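Local coordinates for protein Exo-arabinanase (Penicillium chrysogenum, PDB 3A72) that probably releases arabinobiose from the non-reducing ends of alpha-1,5-arabinan, acting as a glycoside hydrolase, at residues K212-Y224 against F235-I248. Sequence-based numbering, arbitrary orientation.
Sequences KLPNGQYFYVYEY and FPLYYRLSSDPENI. With AHR (alpha-L-arabinofuranose), chain B.
Pro245 lies flat over the Tyr218 ring, its CB 3.7 Å from the ring centroid and almost on the normal, a CH-pi contact suited to proline's rigid, polarised ring. The aliphatic CG of Lys212 lies over the opposite face, and Tyr218 N donates to Ser242 O (2.7 Å). Further along the same face of the sheet, Tyr222 turns its ring beneath Tyr238: with chi1 at 57°, its CG sits between the backbone N and carbonyl carbon, and the ring folds back across the hairpin until Tyr238 CB is 3.5 Å from Tyr222 CZ. This brings the phenol to Arg240, whose NE donates in the guanidinium plane to Tyr222 OH (3.1 Å). Tyr198 bonds to both Tyr222 OH and Arg240 NH2, helping to fix this buried polar group. Tyr238 in turn receives the edge of Tyr224 in a T-shaped pair, planes at 77°, with Tyr224 CD2 pointing at the ring; the hydroxyls are tied to Arg255 and Asp203 respectively. On the other face, Phe219 CE1 packs 3.3 Å from Tyr239 CG, and Glu223 OE2 accepts a bond from arabinofuranose O1 (2.6 Å), while Ser267 N holds its OE1. Strands 218-225 and 237-242 thus form an antiparallel hairpin, the two middle strands of one four-stranded blade in a six-bladed beta-propeller, with the sugar pocket at one end.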
ATOM      1  N   LYS A 212     -10.286  -7.984  -1.283  1.00  6.08           N
ATOM      2  CA  LYS A 212     -11.494  -8.752  -1.106  1.00  5.59           C
ATOM      3  C   LYS A 212     -11.567  -9.898  -2.107  1.00  5.72           C
ATOM      4  O   LYS A 212     -11.346  -9.725  -3.316  1.00  8.60           O
ATOM      5  CB  LYS A 212     -12.710  -7.829  -1.270  1.00  6.43           C
ATOM      6  CG  LYS A 212     -14.000  -8.493  -0.830  1.00  7.16           C
ATOM      7  CD  LYS A 212     -15.188  -7.534  -0.918  1.00  8.68           C
ATOM      8  CE  LYS A 212     -16.448  -8.155  -0.302  1.00 10.22           C
ATOM      9  NZ  LYS A 212     -17.579  -7.227  -0.441  1.00 12.70           N
ATOM     10  N   LEU A 213     -11.918 -11.081  -1.638  1.00  5.69           N
ATOM     11  CA  LEU A 213     -12.019 -12.273  -2.451  1.00  5.68           C
ATOM     12  C   LEU A 213     -13.461 -12.500  -2.909  1.00  5.40           C
ATOM     13  O   LEU A 213     -14.411 -11.951  -2.311  1.00  6.05           O
ATOM     14  CB  LEU A 213     -11.554 -13.471  -1.610  1.00  5.95           C
ATOM     15  CG  LEU A 213     -10.118 -13.347  -1.060  1.00  5.73           C
ATOM     16  CD1 LEU A 213      -9.714 -14.615  -0.333  1.00  6.33           C
ATOM     17  CD2 LEU A 213      -9.120 -12.988  -2.146  1.00  6.41           C
ATOM     18  N   PRO A 214     -13.658 -13.283  -3.956  1.00  5.61           N
ATOM     19  CA  PRO A 214     -15.002 -13.398  -4.567  1.00  6.35           C
ATOM     20  C   PRO A 214     -16.030 -14.133  -3.722  1.00  6.51           C
ATOM     21  O   PRO A 214     -17.202 -14.061  -4.044  1.00  8.34           O
ATOM     22  CB  PRO A 214     -14.713 -14.135  -5.900  1.00  7.28           C
ATOM     23  CG  PRO A 214     -13.432 -14.920  -5.605  1.00  6.83           C
ATOM     24  CD  PRO A 214     -12.625 -13.909  -4.810  1.00  6.13           C
ATOM     25  N   ASN A 215     -15.604 -14.839  -2.680  1.00  6.13           N
ATOM     26  CA  ASN A 215     -16.519 -15.488  -1.759  1.00  6.30           C
ATOM     27  C   ASN A 215     -16.833 -14.643  -0.528  1.00  6.46           C
ATOM     28  O   ASN A 215     -17.460 -15.136   0.402  1.00  8.97           O
ATOM     29  CB  ASN A 215     -15.952 -16.828  -1.313  1.00  6.43           C
ATOM     30  CG  ASN A 215     -14.695 -16.687  -0.460  1.00  6.14           C
ATOM     31  OD1 ASN A 215     -14.157 -15.565  -0.349  1.00  6.15           O
ATOM     32  ND2 ASN A 215     -14.254 -17.762   0.160  1.00  6.14           N
ATOM     33  N   GLY A 216     -16.431 -13.383  -0.532  1.00  6.57           N
ATOM     34  CA  GLY A 216     -16.711 -12.463   0.567  1.00  7.27           C
ATOM     35  C   GLY A 216     -15.681 -12.449   1.667  1.00  6.20           C
ATOM     36  O   GLY A 216     -15.756 -11.642   2.573  1.00  7.46           O
ATOM     37  N   GLN A 217     -14.703 -13.364   1.629  1.00  5.80           N
ATOM     38  CA  GLN A 217     -13.575 -13.219   2.556  1.00  5.33           C
ATOM     39  C   GLN A 217     -12.668 -12.076   2.144  1.00  5.06           C
ATOM     40  O   GLN A 217     -12.558 -11.768   0.964  1.00  7.45           O
ATOM     41  CB  GLN A 217     -12.742 -14.510   2.546  1.00  5.23           C
ATOM     42  CG  GLN A 217     -13.449 -15.718   3.121  1.00  5.70           C
ATOM     43  CD  GLN A 217     -12.510 -16.904   3.175  1.00  5.27           C
ATOM     44  OE1 GLN A 217     -12.143 -17.442   2.142  1.00  5.95           O
ATOM     45  NE2 GLN A 217     -12.072 -17.246   4.380  1.00  6.08           N
ATOM     46  N   TYR A 218     -12.037 -11.468   3.115  1.00  5.09           N
ATOM     47  CA  TYR A 218     -10.987 -10.480   2.913  1.00  5.01           C
ATOM     48  C   TYR A 218      -9.672 -11.129   3.247  1.00  5.05           C
ATOM     49  O   TYR A 218      -9.521 -11.801   4.282  1.00  5.86           O
ATOM     50  CB  TYR A 218     -11.194  -9.237   3.783  1.00  5.65           C
ATOM     51  CG  TYR A 218     -12.430  -8.451   3.418  1.00  5.81           C
ATOM     52  CD1 TYR A 218     -12.345  -7.299   2.632  1.00  6.02           C
ATOM     53  CD2 TYR A 218     -13.702  -8.861   3.844  1.00  6.53           C
ATOM     54  CE1 TYR A 218     -13.482  -6.573   2.307  1.00  7.02           C
ATOM     55  CE2 TYR A 218     -14.823  -8.130   3.503  1.00  7.57           C
ATOM     56  CZ  TYR A 218     -14.740  -7.004   2.742  1.00  7.67           C
ATOM     57  OH  TYR A 218     -15.864  -6.296   2.419  1.00  9.89           O
ATOM     58  N   PHE A 219      -8.697 -10.921   2.349  1.00  4.85           N
ATOM     59  CA  PHE A 219      -7.308 -11.379   2.468  1.00  4.50           C
ATOM     60  C   PHE A 219      -6.462 -10.212   2.963  1.00  4.11           C
ATOM     61  O   PHE A 219      -6.279  -9.234   2.239  1.00  4.83           O
ATOM     62  CB  PHE A 219      -6.851 -11.898   1.114  1.00  5.05           C
ATOM     63  CG  PHE A 219      -5.461 -12.411   1.018  1.00  4.52           C
ATOM     64  CD1 PHE A 219      -5.209 -13.768   1.269  1.00  5.45           C
ATOM     65  CD2 PHE A 219      -4.379 -11.612   0.697  1.00  4.92           C
ATOM     66  CE1 PHE A 219      -3.926 -14.253   1.203  1.00  5.42           C
ATOM     67  CE2 PHE A 219      -3.093 -12.113   0.612  1.00  4.87           C
ATOM     68  CZ  PHE A 219      -2.865 -13.443   0.863  1.00  5.07           C
ATOM     69  N   TYR A 220      -6.035 -10.307   4.200  1.00  4.32           N
ATOM     70  CA  TYR A 220      -5.259  -9.280   4.913  1.00  4.28           C
ATOM     71  C   TYR A 220      -3.835  -9.761   4.991  1.00  3.81           C
ATOM     72  O   TYR A 220      -3.586 -10.754   5.713  1.00  4.78           O
ATOM     73  CB  TYR A 220      -5.917  -9.062   6.270  1.00  4.61           C
ATOM     74  CG  TYR A 220      -5.260  -8.113   7.238  1.00  4.25           C
ATOM     75  CD1 TYR A 220      -5.814  -6.851   7.492  1.00  4.75           C
ATOM     76  CD2 TYR A 220      -4.122  -8.442   7.937  1.00  4.77           C
ATOM     77  CE1 TYR A 220      -5.211  -5.978   8.389  1.00  4.64           C
ATOM     78  CE2 TYR A 220      -3.527  -7.590   8.829  1.00  4.99           C
ATOM     79  CZ  TYR A 220      -4.070  -6.361   9.062  1.00  4.83           C
ATOM     80  OH  TYR A 220      -3.446  -5.569   9.988  1.00  5.50           O
ATOM     81  N   VAL A 221      -2.901  -9.143   4.303  1.00  4.17           N
ATOM     82  CA  VAL A 221      -1.516  -9.579   4.243  1.00  4.20           C
ATOM     83  C   VAL A 221      -0.649  -8.525   4.937  1.00  3.93           C
ATOM     84  O   VAL A 221      -0.932  -7.331   4.951  1.00  4.20           O
ATOM     85  CB  VAL A 221      -1.086  -9.847   2.791  1.00  4.75           C
ATOM     86  CG1 VAL A 221      -0.936  -8.578   1.959  1.00  5.25           C
ATOM     87  CG2 VAL A 221       0.185 -10.707   2.708  1.00  5.29           C
ATOM     88  N   TYR A 222       0.455  -9.028   5.519  1.00  4.09           N
ATOM     89  CA  TYR A 222       1.372  -8.178   6.268  1.00  4.12           C
ATOM     90  C   TYR A 222       2.733  -8.845   6.328  1.00  4.46           C
ATOM     91  O   TYR A 222       2.887 -10.038   6.063  1.00  4.55           O
ATOM     92  CB  TYR A 222       0.845  -7.947   7.659  1.00  4.29           C
ATOM     93  CG  TYR A 222       0.538  -9.124   8.563  1.00  4.33           C
ATOM     94  CD1 TYR A 222       1.379  -9.498   9.591  1.00  4.53           C
ATOM     95  CD2 TYR A 222      -0.646  -9.827   8.398  1.00  5.04           C
ATOM     96  CE1 TYR A 222       1.074 -10.562  10.436  1.00  4.65           C
ATOM     97  CE2 TYR A 222      -0.985 -10.859   9.267  1.00  4.73           C
ATOM     98  CZ  TYR A 222      -0.132 -11.225  10.272  1.00  4.81           C
ATOM     99  OH  TYR A 222      -0.525 -12.246  11.122  1.00  5.78           O
ATOM    100  N   GLU A 223       3.762  -8.029   6.662  1.00  4.14           N
ATOM    101  CA  GLU A 223       5.051  -8.589   7.054  1.00  4.35           C
ATOM    102  C   GLU A 223       5.006  -8.848   8.540  1.00  4.25           C
ATOM    103  O   GLU A 223       4.524  -8.013   9.325  1.00  5.01           O
ATOM    104  CB  GLU A 223       6.234  -7.679   6.672  1.00  4.23           C
ATOM    105  CG  GLU A 223       6.234  -6.329   7.400  1.00  4.80           C
ATOM    106  CD  GLU A 223       7.408  -5.432   7.076  1.00  4.68           C
ATOM    107  OE1 GLU A 223       8.079  -5.621   6.005  1.00  4.81           O
ATOM    108  OE2 GLU A 223       7.646  -4.516   7.910  1.00  4.89           O
ATOM    109  N   TYR A 224       5.517  -9.985   8.974  1.00  4.97           N
ATOM    110  CA  TYR A 224       5.536 -10.337  10.405  1.00  4.61           C
ATOM    111  C   TYR A 224       7.020 -10.284  10.836  1.00  5.00           C
ATOM    112  O   TYR A 224       7.711 -11.283  10.768  1.00  5.54           O
ATOM    113  CB  TYR A 224       4.831 -11.665  10.656  1.00  5.18           C
ATOM    114  CG  TYR A 224       4.783 -12.100  12.086  1.00  5.14           C
ATOM    115  CD1 TYR A 224       5.272 -11.377  13.168  1.00  5.69           C
ATOM    116  CD2 TYR A 224       4.229 -13.313  12.419  1.00  5.84           C
ATOM    117  CE1 TYR A 224       5.216 -11.787  14.450  1.00  5.74           C
ATOM    118  CE2 TYR A 224       4.230 -13.791  13.734  1.00  6.54           C
ATOM    119  CZ  TYR A 224       4.718 -13.010  14.734  1.00  6.19           C
ATOM    120  OH  TYR A 224       4.739 -13.525  16.001  1.00  7.75           O
ATOM    121  N   PHE A 235      11.223 -10.961   8.299  1.00  5.90           N
ATOM    122  CA  PHE A 235       9.928 -10.347   7.977  1.00  5.45           C
ATOM    123  C   PHE A 235       9.141 -11.216   7.015  1.00  4.88           C
ATOM    124  O   PHE A 235       8.689 -10.733   5.954  1.00  5.25           O
ATOM    125  CB  PHE A 235      10.140  -8.947   7.385  1.00  5.44           C
ATOM    126  CG  PHE A 235      10.723  -7.924   8.320  1.00  5.90           C
ATOM    127  CD1 PHE A 235       9.890  -7.166   9.095  1.00  6.80           C
ATOM    128  CD2 PHE A 235      12.070  -7.664   8.352  1.00  7.91           C
ATOM    129  CE1 PHE A 235      10.382  -6.137   9.937  1.00  8.50           C
ATOM    130  CE2 PHE A 235      12.575  -6.689   9.186  1.00  9.93           C
ATOM    131  CZ  PHE A 235      11.718  -5.899   9.924  1.00  9.38           C
ATOM    132  N   PRO A 236       8.864 -12.479   7.344  1.00  5.16           N
ATOM    133  CA  PRO A 236       8.048 -13.324   6.436  1.00  4.84           C
ATOM    134  C   PRO A 236       6.668 -12.769   6.243  1.00  4.57           C
ATOM    135  O   PRO A 236       6.058 -12.160   7.132  1.00  5.20           O
ATOM    136  CB  PRO A 236       7.969 -14.649   7.180  1.00  5.63           C
ATOM    137  CG  PRO A 236       8.133 -14.246   8.633  1.00  5.47           C
ATOM    138  CD  PRO A 236       9.183 -13.163   8.610  1.00  5.47           C
ATOM    139  N   LEU A 237       6.117 -13.040   5.057  1.00  4.46           N
ATOM    140  CA  LEU A 237       4.745 -12.643   4.779  1.00  4.68           C
ATOM    141  C   LEU A 237       3.768 -13.602   5.459  1.00  4.27           C
ATOM    142  O   LEU A 237       3.903 -14.836   5.406  1.00  4.74           O
ATOM    143  CB  LEU A 237       4.458 -12.614   3.274  1.00  4.67           C
ATOM    144  CG  LEU A 237       5.356 -11.661   2.491  1.00  5.76           C
ATOM    145  CD1 LEU A 237       4.790 -11.543   1.072  1.00  6.27           C
ATOM    146  CD2 LEU A 237       5.533 -10.317   3.157  1.00  6.57           C
ATOM    147  N   TYR A 238       2.749 -13.004   6.083  1.00  4.70           N
ATOM    148  CA  TYR A 238       1.633 -13.693   6.735  1.00  4.33           C
ATOM    149  C   TYR A 238       0.347 -13.098   6.235  1.00  4.21           C
ATOM    150  O   TYR A 238       0.294 -11.945   5.798  1.00  4.85           O
ATOM    151  CB  TYR A 238       1.687 -13.516   8.283  1.00  4.95           C
ATOM    152  CG  TYR A 238       2.541 -14.518   9.004  1.00  4.63           C
ATOM    153  CD1 TYR A 238       3.907 -14.610   8.812  1.00  5.02           C
ATOM    154  CD2 TYR A 238       1.958 -15.398   9.903  1.00  5.37           C
ATOM    155  CE1 TYR A 238       4.643 -15.554   9.498  1.00  5.79           C
ATOM    156  CE2 TYR A 238       2.697 -16.363  10.615  1.00  6.33           C
ATOM    157  CZ  TYR A 238       4.044 -16.436  10.397  1.00  5.87           C
ATOM    158  OH  TYR A 238       4.828 -17.340  11.062  1.00  7.59           O
ATOM    159  N   TYR A 239      -0.745 -13.875   6.324  1.00  4.39           N
ATOM    160  CA  TYR A 239      -2.057 -13.339   6.052  1.00  3.99           C
ATOM    161  C   TYR A 239      -3.059 -13.879   7.050  1.00  4.46           C
ATOM    162  O   TYR A 239      -2.887 -14.894   7.717  1.00  5.47           O
ATOM    163  CB  TYR A 239      -2.484 -13.627   4.655  1.00  4.92           C
ATOM    164  CG  TYR A 239      -2.407 -15.019   4.063  1.00  4.54           C
ATOM    165  CD1 TYR A 239      -3.488 -15.897   4.121  1.00  5.05           C
ATOM    166  CD2 TYR A 239      -1.270 -15.427   3.414  1.00  4.90           C
ATOM    167  CE1 TYR A 239      -3.415 -17.166   3.552  1.00  4.95           C
ATOM    168  CE2 TYR A 239      -1.220 -16.669   2.811  1.00  4.75           C
ATOM    169  CZ  TYR A 239      -2.269 -17.532   2.874  1.00  4.42           C
ATOM    170  OH  TYR A 239      -2.165 -18.742   2.203  1.00  5.32           O
ATOM    171  N   ARG A 240      -4.143 -13.113   7.144  1.00  4.64           N
ATOM    172  CA  ARG A 240      -5.343 -13.457   7.915  1.00  4.65           C
ATOM    173  C   ARG A 240      -6.525 -13.347   6.974  1.00  4.53           C
ATOM    174  O   ARG A 240      -6.573 -12.514   6.085  1.00  5.41           O
ATOM    175  CB  ARG A 240      -5.490 -12.538   9.108  1.00  4.95           C
ATOM    176  CG  ARG A 240      -4.481 -12.834  10.193  1.00  5.09           C
ATOM    177  CD  ARG A 240      -4.446 -11.814  11.279  1.00  5.92           C
ATOM    178  NE  ARG A 240      -3.371 -12.059  12.244  1.00  5.43           N
ATOM    179  CZ  ARG A 240      -3.464 -11.940  13.552  1.00  6.24           C
ATOM    180  NH1 ARG A 240      -4.577 -11.590  14.170  1.00 10.90           N
ATOM    181  NH2 ARG A 240      -2.365 -12.126  14.273  1.00  6.56           N
ATOM    182  N   LEU A 241      -7.510 -14.234   7.212  1.00  4.95           N
ATOM    183  CA  LEU A 241      -8.722 -14.284   6.422  1.00  5.25           C
ATOM    184  C   LEU A 241      -9.925 -14.030   7.301  1.00  5.55           C
ATOM    185  O   LEU A 241     -10.085 -14.710   8.345  1.00  6.68           O
ATOM    186  CB  LEU A 241      -8.815 -15.670   5.763  1.00  5.83           C
ATOM    187  CG  LEU A 241      -7.781 -15.838   4.621  1.00  6.97           C
ATOM    188  CD1 LEU A 241      -7.304 -17.239   4.456  1.00  7.95           C
ATOM    189  CD2 LEU A 241      -8.373 -15.228   3.332  1.00  7.57           C
ATOM    190  N   SER A 242     -10.780 -13.108   6.888  1.00  5.95           N
ATOM    191  CA  SER A 242     -11.993 -12.761   7.641  1.00  5.65           C
ATOM    192  C   SER A 242     -13.050 -12.302   6.695  1.00  6.11           C
ATOM    193  O   SER A 242     -12.724 -11.563   5.751  1.00  7.01           O
ATOM    194  CB  SER A 242     -11.723 -11.642   8.622  1.00  6.13           C
ATOM    195  OG  SER A 242     -12.888 -11.327   9.328  1.00  6.74           O
ATOM    196  N   SER A 243     -14.322 -12.643   6.941  1.00  6.29           N
ATOM    197  CA  SER A 243     -15.424 -12.105   6.128  1.00  6.76           C
ATOM    198  C   SER A 243     -15.952 -10.811   6.658  1.00  7.37           C
ATOM    199  O   SER A 243     -16.876 -10.218   6.099  1.00  9.27           O
ATOM    200  CB  SER A 243     -16.544 -13.140   6.042  1.00  8.51           C
ATOM    201  OG  SER A 243     -16.027 -14.207   5.212  1.00 12.09           O
ATOM    202  N   ASP A 244     -15.451 -10.256   7.717  1.00  7.14           N
ATOM    203  CA  ASP A 244     -15.697  -8.998   8.374  1.00  6.62           C
ATOM    204  C   ASP A 244     -14.396  -8.180   8.339  1.00  6.17           C
ATOM    205  O   ASP A 244     -13.480  -8.486   9.088  1.00  6.45           O
ATOM    206  CB  ASP A 244     -16.177  -9.161   9.793  1.00  7.72           C
ATOM    207  CG  ASP A 244     -16.498  -7.885  10.487  1.00  8.55           C
ATOM    208  OD1 ASP A 244     -16.182  -6.781   9.945  1.00  8.37           O
ATOM    209  OD2 ASP A 244     -17.066  -7.938  11.623  1.00 11.92           O
ATOM    210  N   PRO A 245     -14.342  -7.165   7.472  1.00  6.39           N
ATOM    211  CA  PRO A 245     -13.078  -6.452   7.297  1.00  5.96           C
ATOM    212  C   PRO A 245     -12.705  -5.607   8.517  1.00  5.61           C
ATOM    213  O   PRO A 245     -11.592  -5.084   8.578  1.00  6.62           O
ATOM    214  CB  PRO A 245     -13.326  -5.607   6.051  1.00  6.48           C
ATOM    215  CG  PRO A 245     -14.813  -5.326   6.124  1.00  7.42           C
ATOM    216  CD  PRO A 245     -15.435  -6.616   6.636  1.00  7.06           C
ATOM    217  N   GLU A 246     -13.593  -5.449   9.465  1.00  6.13           N
ATOM    218  CA  GLU A 246     -13.305  -4.770  10.726  1.00  6.48           C
ATOM    219  C   GLU A 246     -12.887  -5.753  11.859  1.00  6.34           C
ATOM    220  O   GLU A 246     -12.598  -5.246  12.957  1.00  7.12           O
ATOM    221  CB  GLU A 246     -14.504  -3.941  11.177  1.00  7.07           C
ATOM    222  CG  GLU A 246     -14.752  -2.744  10.275  1.00  8.05           C
ATOM    223  CD  GLU A 246     -15.923  -1.884  10.689  1.00  8.54           C
ATOM    224  OE1 GLU A 246     -16.033  -1.566  11.902  1.00  9.29           O
ATOM    225  OE2 GLU A 246     -16.678  -1.465   9.805  1.00 12.25           O
ATOM    226  N   ASN A 247     -12.890  -7.041  11.585  1.00  6.46           N
ATOM    227  CA  ASN A 247     -12.526  -8.003  12.601  1.00  6.65           C
ATOM    228  C   ASN A 247     -11.413  -8.874  12.068  1.00  6.34           C
ATOM    229  O   ASN A 247     -11.641  -9.893  11.358  1.00  6.93           O
ATOM    230  CB  ASN A 247     -13.748  -8.846  13.032  1.00  8.25           C
ATOM    231  CG  ASN A 247     -13.387  -9.811  14.153  1.00 10.86           C
ATOM    232  OD1 ASN A 247     -12.235  -9.900  14.606  1.00 12.21           O
ATOM    233  ND2 ASN A 247     -14.399 -10.519  14.641  1.00 17.07           N
ATOM    234  N   ILE A 248     -10.209  -8.460  12.392  1.00  6.49           N
ATOM    235  CA  ILE A 248      -8.969  -9.145  11.980  1.00  6.26           C
ATOM    236  C   ILE A 248      -8.323  -9.889  13.169  1.00  6.49           C
ATOM    237  O   ILE A 248      -7.696 -10.949  12.985  1.00  7.36           O
ATOM    238  CB  ILE A 248      -7.977  -8.109  11.385  1.00  5.85           C
ATOM    239  CG1 ILE A 248      -8.631  -7.317  10.232  1.00  7.56           C
ATOM    240  CG2 ILE A 248      -6.669  -8.721  10.981  1.00  6.30           C
ATOM    241  CD1 ILE A 248      -9.077  -8.175   9.033  1.00  8.75           C
TER
HETATM  242  O5  AHR B   1      10.076   2.496   7.999  1.00  4.41           O
HETATM  243  C5  AHR B   1       8.799   2.214   8.659  1.00  4.63           C
HETATM  244  C4  AHR B   1       8.749   0.746   8.973  1.00  4.71           C
HETATM  245  O4  AHR B   1       8.638   0.028   7.737  1.00  4.82           O
HETATM  246  C3  AHR B   1       7.522   0.358   9.790  1.00  4.55           C
HETATM  247  O3  AHR B   1       7.820   0.467  11.193  1.00  4.87           O
HETATM  248  C2  AHR B   1       7.287  -1.107   9.346  1.00  4.67           C
HETATM  249  O2  AHR B   1       5.911  -1.481   9.346  1.00  4.52           O
HETATM  250  C1  AHR B   1       7.926  -1.193   7.962  1.00  4.63           C
HETATM  251  O1  AHR B   1       8.948  -2.232   7.938  1.00  5.43           O
HETATM  252  O   HOH W   1     -17.790 -14.654   3.174  1.00 19.51           O
HETATM  253  O   HOH W   2     -17.876 -10.287   3.380  1.00 14.52           O